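Histone-lysine N-methyltransferase family member SUVH9 (Arabidopsis thaliana, PDB 4NJ5) helps silence genes and transposable elements, probably by binding methylated DNA and recruiting RNA polymerase V to chromatin, without detectable histone methyltransferase activity of its own. Local coordinates at residues N306-G311 against H338-A343; K317-I322 against R436-D441; V471-H476 against M482-M487. All coordinates share one frame; numbering follows the deposited sequence.

All three contacts lie on the same side of the chain's centre, where the pre-SET region meets the SET domain. Contact 1 is within the pre-SET zinc cluster and contact 3 pairs two SET strands. Contact 2 crosses between them, joining 317-322 of the pre-SET region to a SET loop, its segments alternating along the chain with those of contact 1. The centres of contacts 1 and 2 are about 15 Å apart, those of contacts 2 and 3 about 16 Å, and those of contacts 1 and 3 about 17 Å. A probable bond from Glu339 N to Leu475 O joins the zinc-bound loop to the SET sheet, and one from His338 N to Asn318 OD1 joins contacts 1 and 2.

Contact 1. Residues N306-G311 against H338-A343; sequences NGCGSG and HECGSA. With ZN (zinc ion), chain C; ZN (zinc ion), chain B; ZN (zinc ion), chain D.
Cys308 and Cys340 meet through their sulfurs alone, and zinc brings them together. Cys308 SG lies 3.4 Å from Cys340 SG. The backbones stay well separated, with CA of Cys308 8.8 Å from CA of Cys340. Neither backbone nor side-chain hydrogen bonds cross between 306-311 and 338-343.

The metal bonds carry the contact. Both sulfurs hold the zinc ion of chain C, which lies 2.3 Å from Cys308 SG and 2.4 Å from Cys340 SG. The S-Zn-S angle is about 94°, clearly narrower than the tetrahedral angle, and Cys346 and Cys350 complete the site. Each sulfur also binds a second zinc. Cys308 SG reaches the zinc of chain D at 2.3 Å, where Cys302, Cys304 and Cys312 are the other ligands. Cys340 SG reaches the zinc of chain B at 2.4 Å, in a site filled by Cys302, Cys314 and Cys344. The bridge opens to about 123° at Cys308 SG but closes to about 102° at Cys340 SG, so the zinc of chain C stands 4.0 Å from the zinc of chain D and 3.7 Å from the zinc of chain B. Sharing each thiolate between two cations probably spreads its negative charge over the cluster.

In both cysteines CB already points toward the other loop, and SG, anti to the carbonyl carbon and beside the backbone N, continues inward to the metals. Outside the cluster, the Arg351 side chain donates from NH2 to Gly309 O.

With Cys302 as the third bridge, three zincs and three sulfurs form a closed ring, and six further cysteines are terminal ligands, two on each zinc: the triangular Zn3Cys9 cluster characteristic of pre-SET domains.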
loop_
_atom_site.group_PDB
_atom_site.type_symbol
_atom_site.label_atom_id
_atom_site.label_comp_id
_atom_site.label_asym_id
_atom_site.label_seq_id
_atom_site.Cartn_x
_atom_site.Cartn_y
_atom_site.Cartn_z
ATOM N N ASN A 306 -10.161 -15.685 23.829
ATOM C CA ASN A 306 -9.185 -16.110 22.826
ATOM C C ASN A 306 -9.104 -15.183 21.618
ATOM O O ASN A 306 -8.562 -15.562 20.575
ATOM C CB ASN A 306 -9.466 -17.536 22.356
ATOM C CG ASN A 306 -8.764 -18.574 23.198
ATOM O OD1 ASN A 306 -7.536 -18.625 23.241
ATOM N ND2 ASN A 306 -9.539 -19.418 23.867
ATOM N N GLY A 307 -9.636 -13.973 21.760
ATOM C CA GLY A 307 -9.667 -13.022 20.663
ATOM C C GLY A 307 -11.038 -12.970 20.013
ATOM O O GLY A 307 -11.731 -13.986 19.940
ATOM N N CYS A 308 -11.438 -11.790 19.549
ATOM C CA CYS A 308 -12.741 -11.644 18.907
ATOM C C CYS A 308 -12.824 -12.456 17.626
ATOM O O CYS A 308 -11.965 -12.351 16.756
ATOM C CB CYS A 308 -13.058 -10.175 18.610
ATOM S SG CYS A 308 -13.498 -9.193 20.059
ATOM N N GLY A 309 -13.861 -13.276 17.530
ATOM C CA GLY A 309 -14.162 -14.003 16.314
ATOM C C GLY A 309 -15.452 -13.477 15.720
ATOM O O GLY A 309 -15.484 -12.377 15.171
ATOM N N SER A 310 -16.524 -14.254 15.846
ATOM C CA SER A 310 -17.829 -13.870 15.315
ATOM C C SER A 310 -18.931 -14.007 16.359
ATOM O O SER A 310 -18.897 -14.907 17.196
ATOM C CB SER A 310 -18.184 -14.726 14.097
ATOM O OG SER A 310 -17.450 -14.332 12.951
ATOM N N GLY A 311 -19.908 -13.109 16.304
ATOM C CA GLY A 311 -21.095 -13.218 17.134
ATOM C C GLY A 311 -20.964 -12.709 18.557
ATOM O O GLY A 311 -21.794 -13.030 19.409
ATOM N N HIS A 338 -15.885 0.664 16.829
ATOM C CA HIS A 338 -15.771 0.346 18.248
ATOM C C HIS A 338 -14.732 -0.752 18.454
ATOM O O HIS A 338 -15.006 -1.932 18.220
ATOM C CB HIS A 338 -17.118 -0.110 18.819
ATOM C CG HIS A 338 -18.201 0.920 18.726
ATOM N ND1 HIS A 338 -18.465 1.815 19.739
ATOM C CD2 HIS A 338 -19.094 1.187 17.743
ATOM C CE1 HIS A 338 -19.473 2.596 19.383
ATOM N NE2 HIS A 338 -19.873 2.233 18.179
ATOM N N GLU A 339 -13.535 -0.361 18.878
ATOM C CA GLU A 339 -12.501 -1.333 19.213
ATOM C C GLU A 339 -12.730 -1.854 20.623
ATOM O O GLU A 339 -13.423 -1.223 21.417
ATOM C CB GLU A 339 -11.102 -0.719 19.089
ATOM C CG GLU A 339 -10.622 -0.581 17.653
ATOM C CD GLU A 339 -9.187 -0.094 17.544
ATOM O OE1 GLU A 339 -8.478 -0.054 18.575
ATOM O OE2 GLU A 339 -8.771 0.245 16.416
ATOM N N CYS A 340 -12.155 -3.009 20.932
ATOM C CA CYS A 340 -12.234 -3.542 22.283
ATOM C C CYS A 340 -11.430 -2.673 23.238
ATOM O O CYS A 340 -10.399 -2.116 22.864
ATOM C CB CYS A 340 -11.725 -4.976 22.321
ATOM S SG CYS A 340 -12.679 -6.096 21.291
ATOM N N GLY A 341 -11.912 -2.556 24.470
ATOM C CA GLY A 341 -11.228 -1.779 25.488
ATOM C C GLY A 341 -10.952 -2.583 26.744
ATOM O O GLY A 341 -10.970 -3.817 26.718
ATOM N N SER A 342 -10.707 -1.882 27.849
ATOM C CA SER A 342 -10.358 -2.531 29.106
ATOM C C SER A 342 -11.496 -3.391 29.651
ATOM O O SER A 342 -11.261 -4.341 30.396
ATOM C CB SER A 342 -9.919 -1.496 30.148
ATOM O OG SER A 342 -10.929 -0.528 30.373
ATOM N N ALA A 343 -12.726 -3.061 29.277
ATOM C CA ALA A 343 -13.876 -3.849 29.706
ATOM C C ALA A 343 -13.945 -5.193 28.974
ATOM O O ALA A 343 -14.605 -6.124 29.432
ATOM C CB ALA A 343 -15.169 -3.062 29.525
HETATM ZN ZN ZN C . -11.696 -8.283 21.153
HETATM ZN ZN ZN B . -14.517 -6.481 22.729
HETATM ZN ZN ZN D . -15.289 -10.126 21.151
#

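Contact 2. Residues K317-I322 against R436-D441; sequences KNSGEI and RPSYPD
Glu321 brings its carboxylate obliquely up to the ring of Pro437, with Glu321 OE1 3.6 Å from both CB and CG of Pro437. The glutamate closes a type I' beta turn, Asn318 to Glu321, that overlaps the Schellman motif ending helix 313-317. Through this turn the pre-SET region touches a loop of the SET domain. No hydrogen bond crosses between the segments; the meeting is of carbon and oxygen surfaces at the protein's exterior.

Glu321 CG stands anti to the backbone N (chi1 -169°) and the chain stays extended beyond it, which carries the carboxylate out from the turn to Pro437. Its charge is answered by Arg332, which makes a salt bridge to OE2 and also touches Pro437. The turn itself is held by Glu321 N bonding to Asn318 O at 3.0 Å. On the SET side, Arg436 NH1 gives a weak bond to Pro437 O and NH2 bonds Gln333 O.

Ser319, the C' residue of the Schellman motif with a positive phi of 58°, directs its side chain at the same loop. Its CB lies 3.7 Å from OG of Ser438, a poorly ordered residue. At the other end of the contact, Ser319 OG meets the Pro440 ring, 3.4 Å from CG and 3.6 Å from CD of Pro440.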
loop_
_atom_site.group_PDB
_atom_site.type_symbol
_atom_site.label_atom_id
_atom_site.label_comp_id
_atom_site.label_asym_id
_atom_site.label_seq_id
_atom_site.Cartn_x
_atom_site.Cartn_y
_atom_site.Cartn_z
ATOM N N LYS A 317 -21.860 -4.169 18.344
ATOM C CA LYS A 317 -21.614 -2.732 18.460
ATOM C C LYS A 317 -21.158 -2.152 17.124
ATOM O O LYS A 317 -21.373 -0.975 16.844
ATOM C CB LYS A 317 -20.569 -2.441 19.550
ATOM C CG LYS A 317 -20.944 -2.930 20.944
ATOM C CD LYS A 317 -19.823 -2.675 21.966
ATOM C CE LYS A 317 -19.717 -1.199 22.324
ATOM N NZ LYS A 317 -18.364 -0.837 22.831
ATOM N N ASN A 318 -20.528 -2.998 16.312
ATOM C CA ASN A 318 -20.036 -2.605 14.996
ATOM C C ASN A 318 -20.970 -3.050 13.871
ATOM O O ASN A 318 -20.522 -3.464 12.803
ATOM C CB ASN A 318 -18.620 -3.153 14.770
ATOM C CG ASN A 318 -17.582 -2.483 15.665
ATOM O OD1 ASN A 318 -17.045 -1.428 15.328
ATOM N ND2 ASN A 318 -17.292 -3.100 16.806
ATOM N N SER A 319 -22.272 -2.981 14.134
ATOM C CA SER A 319 -23.302 -3.281 13.136
ATOM C C SER A 319 -23.193 -4.682 12.545
ATOM O O SER A 319 -23.557 -4.905 11.389
ATOM C CB SER A 319 -23.295 -2.240 12.012
ATOM O OG SER A 319 -23.633 -0.956 12.507
ATOM N N GLY A 320 -22.687 -5.619 13.337
ATOM C CA GLY A 320 -22.594 -7.002 12.910
ATOM C C GLY A 320 -21.301 -7.363 12.201
ATOM O O GLY A 320 -21.141 -8.492 11.744
ATOM N N GLU A 321 -20.365 -6.423 12.113
ATOM C CA GLU A 321 -19.107 -6.712 11.433
ATOM C C GLU A 321 -17.904 -6.034 12.078
ATOM O O GLU A 321 -17.801 -4.811 12.086
ATOM C CB GLU A 321 -19.186 -6.333 9.951
ATOM C CG GLU A 321 -18.014 -6.852 9.130
ATOM C CD GLU A 321 -17.980 -6.289 7.723
ATOM O OE1 GLU A 321 -18.368 -5.116 7.540
ATOM O OE2 GLU A 321 -17.565 -7.019 6.800
ATOM N N ILE A 322 -17.000 -6.846 12.618
ATOM C CA ILE A 322 -15.745 -6.357 13.169
ATOM C C ILE A 322 -14.969 -5.631 12.077
ATOM O O ILE A 322 -14.779 -6.160 10.985
ATOM C CB ILE A 322 -14.894 -7.511 13.725
ATOM C CG1 ILE A 322 -15.651 -8.255 14.825
ATOM C CG2 ILE A 322 -13.577 -6.988 14.269
ATOM C CD1 ILE A 322 -15.745 -7.490 16.127
ATOM N N ARG A 436 -23.543 -5.222 0.664
ATOM C CA ARG A 436 -22.684 -4.484 1.581
ATOM C C ARG A 436 -23.294 -4.472 2.976
ATOM O O ARG A 436 -24.465 -4.132 3.141
ATOM C CB ARG A 436 -22.451 -3.049 1.105
ATOM C CG ARG A 436 -21.269 -2.386 1.795
ATOM C CD ARG A 436 -21.275 -0.875 1.638
ATOM N NE ARG A 436 -20.021 -0.289 2.105
ATOM C CZ ARG A 436 -19.737 -0.037 3.380
ATOM N NH1 ARG A 436 -20.620 -0.315 4.328
ATOM N NH2 ARG A 436 -18.568 0.494 3.706
ATOM N N PRO A 437 -22.502 -4.866 3.983
ATOM C CA PRO A 437 -22.929 -4.779 5.380
ATOM C C PRO A 437 -23.325 -3.349 5.723
ATOM O O PRO A 437 -22.776 -2.409 5.150
ATOM C CB PRO A 437 -21.671 -5.179 6.149
ATOM C CG PRO A 437 -20.956 -6.090 5.223
ATOM C CD PRO A 437 -21.185 -5.512 3.854
ATOM N N SER A 438 -24.266 -3.196 6.646
ATOM C CA SER A 438 -24.837 -1.890 6.954
ATOM C C SER A 438 -23.824 -0.833 7.418
ATOM O O SER A 438 -22.964 -1.094 8.262
ATOM C CB SER A 438 -25.976 -2.036 7.971
ATOM O OG SER A 438 -25.544 -2.699 9.146
ATOM N N TYR A 439 -23.937 0.353 6.824
ATOM C CA TYR A 439 -23.217 1.559 7.229
ATOM C C TYR A 439 -24.265 2.455 7.878
ATOM O O TYR A 439 -24.975 3.189 7.189
ATOM C CB TYR A 439 -22.647 2.253 5.988
ATOM C CG TYR A 439 -21.712 3.430 6.232
ATOM C CD1 TYR A 439 -22.192 4.657 6.672
ATOM C CD2 TYR A 439 -20.355 3.321 5.964
ATOM C CE1 TYR A 439 -21.341 5.728 6.868
ATOM C CE2 TYR A 439 -19.496 4.385 6.156
ATOM C CZ TYR A 439 -19.995 5.584 6.609
ATOM O OH TYR A 439 -19.145 6.641 6.803
ATOM N N PRO A 440 -24.379 2.393 9.213
ATOM C CA PRO A 440 -25.490 3.050 9.914
ATOM C C PRO A 440 -25.493 4.578 9.819
ATOM O O PRO A 440 -24.436 5.212 9.831
ATOM C CB PRO A 440 -25.298 2.608 11.374
ATOM C CG PRO A 440 -23.848 2.275 11.486
ATOM C CD PRO A 440 -23.439 1.740 10.142
ATOM N N ASP A 441 -26.687 5.157 9.719
ATOM C CA ASP A 441 -26.836 6.605 9.728
ATOM C C ASP A 441 -26.731 7.104 11.161
ATOM O O ASP A 441 -27.646 6.912 11.959
ATOM C CB ASP A 441 -28.184 7.014 9.128
ATOM C CG ASP A 441 -28.263 8.502 8.821
ATOM O OD1 ASP A 441 -28.431 9.304 9.766
ATOM O OD2 ASP A 441 -28.165 8.869 7.631
#

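Contact 3. Residues V471-H476 against M482-M487; sequences VQFVLH and MFPRVM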
loop_
_atom_site.group_PDB
_atom_site.type_symbol
_atom_site.label_atom_id
_atom_site.label_comp_id
_atom_site.label_asym_id
_atom_site.label_seq_id
_atom_site.Cartn_x
_atom_site.Cartn_y
_atom_site.Cartn_z
ATOM N N VAL A 471 -9.944 8.444 6.420
ATOM C CA VAL A 471 -10.189 8.702 7.829
ATOM C C VAL A 471 -11.274 7.767 8.364
ATOM O O VAL A 471 -12.263 7.496 7.679
ATOM C CB VAL A 471 -10.625 10.170 8.037
ATOM C CG1 VAL A 471 -11.026 10.422 9.483
ATOM C CG2 VAL A 471 -9.516 11.118 7.608
ATOM N N GLN A 472 -11.069 7.264 9.580
ATOM C CA GLN A 472 -12.098 6.520 10.300
ATOM C C GLN A 472 -12.195 7.024 11.734
ATOM O O GLN A 472 -11.177 7.270 12.386
ATOM C CB GLN A 472 -11.784 5.021 10.306
ATOM C CG GLN A 472 -11.846 4.347 8.940
ATOM C CD GLN A 472 -13.266 4.116 8.453
ATOM O OE1 GLN A 472 -13.837 3.038 8.648
ATOM N NE2 GLN A 472 -13.842 5.129 7.807
ATOM N N PHE A 473 -13.419 7.177 12.229
ATOM C CA PHE A 473 -13.625 7.548 13.623
ATOM C C PHE A 473 -13.665 6.304 14.513
ATOM O O PHE A 473 -14.478 5.401 14.301
ATOM C CB PHE A 473 -14.892 8.397 13.788
ATOM C CG PHE A 473 -14.816 9.738 13.104
ATOM C CD1 PHE A 473 -13.864 10.672 13.482
ATOM C CD2 PHE A 473 -15.699 10.065 12.085
ATOM C CE1 PHE A 473 -13.787 11.908 12.852
ATOM C CE2 PHE A 473 -15.630 11.300 11.453
ATOM C CZ PHE A 473 -14.672 12.222 11.837
ATOM N N VAL A 474 -12.789 6.284 15.504
ATOM C CA VAL A 474 -12.590 5.169 16.364
ATOM C C VAL A 474 -12.715 5.445 17.850
ATOM O O VAL A 474 -12.273 6.419 18.357
ATOM C CB VAL A 474 -11.266 4.485 16.077
ATOM C CG1 VAL A 474 -10.991 3.395 17.060
ATOM C CG2 VAL A 474 -11.245 3.960 14.681
ATOM N N LEU A 475 -13.328 4.508 18.536
ATOM C CA LEU A 475 -13.382 4.521 19.958
ATOM C C LEU A 475 -12.641 3.351 20.518
ATOM O O LEU A 475 -12.797 2.240 20.076
ATOM C CB LEU A 475 -14.809 4.487 20.417
ATOM C CG LEU A 475 -15.602 5.729 20.193
ATOM C CD1 LEU A 475 -17.047 5.414 20.415
ATOM C CD2 LEU A 475 -15.135 6.841 21.101
ATOM N N HIS A 476 -11.784 3.603 21.479
ATOM C CA HIS A 476 -11.211 2.530 22.237
ATOM C C HIS A 476 -11.073 2.798 23.688
ATOM O O HIS A 476 -11.521 2.033 24.504
ATOM C CB HIS A 476 -9.935 2.002 21.639
ATOM C CG HIS A 476 -8.856 2.995 21.573
ATOM N ND1 HIS A 476 -8.017 3.192 22.557
ATOM C CD2 HIS A 476 -8.505 3.850 20.594
ATOM C CE1 HIS A 476 -7.174 4.131 22.211
ATOM N NE2 HIS A 476 -7.460 4.504 21.005
ATOM N N MET A 482 -19.586 11.540 21.029
ATOM C CA MET A 482 -19.299 12.910 20.617
ATOM C C MET A 482 -17.815 13.125 20.333
ATOM O O MET A 482 -17.449 14.017 19.566
ATOM C CB MET A 482 -19.765 13.896 21.690
ATOM C CG MET A 482 -21.212 13.715 22.141
ATOM S SD MET A 482 -22.440 14.338 20.973
ATOM C CE MET A 482 -22.789 12.879 19.990
ATOM N N PHE A 483 -16.963 12.310 20.946
ATOM C CA PHE A 483 -15.522 12.518 20.835
ATOM C C PHE A 483 -14.709 11.291 20.417
ATOM O O PHE A 483 -13.777 10.902 21.118
ATOM C CB PHE A 483 -14.972 13.070 22.151
ATOM C CG PHE A 483 -15.258 14.527 22.364
ATOM C CD1 PHE A 483 -14.527 15.492 21.691
ATOM C CD2 PHE A 483 -16.250 14.935 23.241
ATOM C CE1 PHE A 483 -14.783 16.835 21.886
ATOM C CE2 PHE A 483 -16.512 16.279 23.439
ATOM C CZ PHE A 483 -15.776 17.229 22.761
ATOM N N PRO A 484 -15.032 10.691 19.260
ATOM C CA PRO A 484 -14.205 9.557 18.847
ATOM C C PRO A 484 -12.851 10.046 18.360
ATOM O O PRO A 484 -12.706 11.222 18.034
ATOM C CB PRO A 484 -14.991 8.968 17.677
ATOM C CG PRO A 484 -15.674 10.148 17.081
ATOM C CD PRO A 484 -16.040 11.038 18.241
ATOM N N ARG A 485 -11.868 9.157 18.309
ATOM C CA ARG A 485 -10.563 9.530 17.790
ATOM C C ARG A 485 -10.557 9.529 16.265
ATOM O O ARG A 485 -11.424 8.931 15.625
ATOM C CB ARG A 485 -9.474 8.614 18.349
ATOM C CG ARG A 485 -9.390 8.665 19.865
ATOM C CD ARG A 485 -8.139 8.006 20.400
ATOM N NE ARG A 485 -8.023 8.222 21.837
ATOM C CZ ARG A 485 -7.335 9.213 22.396
ATOM N NH1 ARG A 485 -7.295 9.332 23.719
ATOM N NH2 ARG A 485 -6.684 10.083 21.635
ATOM N N VAL A 486 -9.583 10.224 15.693
ATOM C CA VAL A 486 -9.432 10.298 14.251
ATOM C C VAL A 486 -8.266 9.405 13.853
ATOM O O VAL A 486 -7.115 9.697 14.181
ATOM C CB VAL A 486 -9.160 11.751 13.803
ATOM C CG1 VAL A 486 -9.184 11.864 12.288
ATOM C CG2 VAL A 486 -10.179 12.699 14.433
ATOM N N MET A 487 -8.566 8.304 13.169
ATOM C CA MET A 487 -7.537 7.338 12.800
ATOM C C MET A 487 -7.357 7.269 11.288
ATOM O O MET A 487 -8.333 7.229 10.540
ATOM C CB MET A 487 -7.876 5.957 13.359
ATOM C CG MET A 487 -8.021 5.920 14.873
ATOM S SD MET A 487 -6.484 6.326 15.715
ATOM C CE MET A 487 -6.892 5.913 17.413
#
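Val474 and Arg485 pair through two backbone hydrogen bonds in a beta hairpin of the SET domain, formed by strands 469-475 and 485-490. The hairpin supplies the central two strands of a four-stranded sheet, flanked by 337-338 from the pre-SET side and by 386-389.

Backbone bonds set the register. Val474 N gives to Arg485 O at 3.0 Å, and Arg485 N returns a bond to Val474 O. Gln472 and Met487 form the second hydrogen-bonded pair, both bonds being 2.9 Å long with N-H...O angles of 163°, Gln472 N to Met487 O and Met487 N to Gln472 O. Between them Phe473 and Val486 form a non-hydrogen-bonded pair, and a CA-H...O contact brings Phe473 CA to 3.3 Å from Arg485 O.

Apolar contacts cover both faces. On the face of Phe473 and Val486, those two side chains run alongside each other, Val486 CG2 lying at the edge of the ring. Phe473 CB rests on Pro484 CG at 3.8 Å, and Val471 CG1 meets Val486 CG1 at the far end. On the opposite face, the Met487 chain bends at chi2 (-64°) and crosses Val474 at about a right angle, Met487 CG against Val474 CB at 3.7 Å.

Polar side chains share the face of Val474 and Met487. Gln472 bends at chi2, and its NE2 bonds O of the preceding Val471, which lies in the plane of the amide, while OE1 takes a bond from Lys334 N. Arg485 forms salt bridges from NH2 to Glu389 OE2 and from NH1 to Asp477 OD2. It crosses the His476 side chain at about a right angle, the ring and guanidinium planes 27° apart, with Arg485 CD 3.6 Å from His476 NE2 and Met487 CE at the edge of the same ring.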